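Local coordinates for protein alcohol dehydrogenase (Aeropyrum pernix, PDB 1H2B) that probably catalyses the NAD+-dependent oxidation of alcohols, as a zinc-containing alcohol dehydrogenase from a hyperthermophilic archaeon, at residues E86-A89 with E90-G94. Numbering follows the deposited sequence.
Sequences EEVA and EGVEG
Val88 and Val92 meet across a type II beta turn, Ala89 to Val92, which leads the chain off the end of strand 81-88 in the GroES-like domain and into the loop before strand 100-103. The close part of this surface turn is apolar: the CB of Val88 lies 3.9 Å from Val92 CG1, and the two branched side chains meet at an angle, with Val88 CG1 4.0 Å from the same methyl. Val92 holds CG1 anti to its backbone N (chi1 173°), which sets that methyl against Val88 and leaves CG2 to lie by the carbonyl of Ala89. Outside the turn, Val88 also packs on Val44 of the neighbouring strand 44-52, while Ala89 and Val92 both touch Asp43, in the loop just ahead of that strand. The outer side is looser. Glu90 points away from the preceding residues, its chain extended beyond CG at an exposed corner, and Gly91 follows with a positive phi of 79°, as expected for the third position of a type II turn. No hydrogen bond joins the two segments, and the nearest side-chain atom of Val92 to Ala89 O is the methyl carbon CG2, at 3.5 Å.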
loop_
_atom_site.group_PDB
_atom_site.type_symbol
_atom_site.label_atom_id
_atom_site.label_comp_id
_atom_site.label_asym_id
_atom_site.label_seq_id
_atom_site.Cartn_x
_atom_site.Cartn_y
_atom_site.Cartn_z
ATOM N N GLU B 86 28.198 -9.312 -27.874
ATOM C CA GLU B 86 29.029 -9.916 -28.927
ATOM C C GLU B 86 28.212 -9.967 -30.218
ATOM O O GLU B 86 28.675 -9.461 -31.272
ATOM C CB GLU B 86 29.560 -11.281 -28.505
ATOM C CG GLU B 86 30.286 -11.932 -29.697
ATOM C CD GLU B 86 31.572 -11.218 -30.071
ATOM O OE1 GLU B 86 32.234 -10.560 -29.217
ATOM O OE2 GLU B 86 31.930 -11.324 -31.270
ATOM N N GLU B 87 27.037 -10.593 -30.170
ATOM C CA GLU B 87 26.116 -10.597 -31.309
ATOM C C GLU B 87 24.699 -10.772 -30.860
ATOM O O GLU B 87 24.438 -11.143 -29.707
ATOM C CB GLU B 87 26.495 -11.729 -32.277
ATOM C CG GLU B 87 26.340 -13.125 -31.675
ATOM C CD GLU B 87 26.669 -14.194 -32.694
ATOM O OE1 GLU B 87 27.498 -15.047 -32.388
ATOM O OE2 GLU B 87 26.069 -14.174 -33.788
ATOM N N VAL B 88 23.770 -10.501 -31.774
ATOM C CA VAL B 88 22.349 -10.630 -31.487
ATOM C C VAL B 88 21.618 -11.260 -32.654
ATOM O O VAL B 88 22.074 -11.173 -33.844
ATOM C CB VAL B 88 21.676 -9.263 -31.132
ATOM C CG1 VAL B 88 22.391 -8.552 -29.942
ATOM C CG2 VAL B 88 21.631 -8.332 -32.355
ATOM N N ALA B 89 20.473 -11.856 -32.348
ATOM C CA ALA B 89 19.651 -12.559 -33.322
ATOM C C ALA B 89 18.690 -11.603 -33.936
ATOM O O ALA B 89 18.649 -10.442 -33.549
ATOM C CB ALA B 89 18.876 -13.688 -32.664
ATOM N N GLU B 90 17.871 -12.094 -34.880
ATOM C CA GLU B 90 16.886 -11.233 -35.539
ATOM C C GLU B 90 15.926 -10.561 -34.573
ATOM O O GLU B 90 15.609 -11.109 -33.494
ATOM C CB GLU B 90 16.067 -12.004 -36.585
ATOM C CG GLU B 90 15.057 -12.969 -36.000
ATOM C CD GLU B 90 14.392 -13.811 -37.073
ATOM O OE1 GLU B 90 13.868 -13.246 -38.037
ATOM O OE2 GLU B 90 14.393 -15.039 -36.931
ATOM N N GLY B 91 15.492 -9.361 -34.946
ATOM C CA GLY B 91 14.465 -8.673 -34.183
ATOM C C GLY B 91 14.906 -7.983 -32.907
ATOM O O GLY B 91 14.150 -7.162 -32.384
ATOM N N VAL B 92 16.123 -8.265 -32.425
ATOM C CA VAL B 92 16.629 -7.626 -31.219
ATOM C C VAL B 92 16.948 -6.172 -31.523
ATOM O O VAL B 92 17.699 -5.880 -32.443
ATOM C CB VAL B 92 17.902 -8.353 -30.718
ATOM C CG1 VAL B 92 18.563 -7.564 -29.517
ATOM C CG2 VAL B 92 17.549 -9.755 -30.284
ATOM N N GLU B 93 16.358 -5.258 -30.754
ATOM C CA GLU B 93 16.570 -3.833 -31.027
ATOM C C GLU B 93 17.557 -3.160 -30.088
ATOM O O GLU B 93 17.650 -3.516 -28.906
ATOM C CB GLU B 93 15.227 -3.088 -31.025
ATOM C CG GLU B 93 14.143 -3.825 -31.791
ATOM C CD GLU B 93 12.758 -3.256 -31.555
ATOM O OE1 GLU B 93 11.897 -3.974 -30.985
ATOM O OE2 GLU B 93 12.523 -2.097 -31.955
ATOM N N GLY B 94 18.261 -2.149 -30.596
ATOM C CA GLY B 94 19.075 -1.257 -29.782
ATOM C C GLY B 94 20.354 -1.854 -29.192
ATOM O O GLY B 94 20.965 -1.253 -28.328
#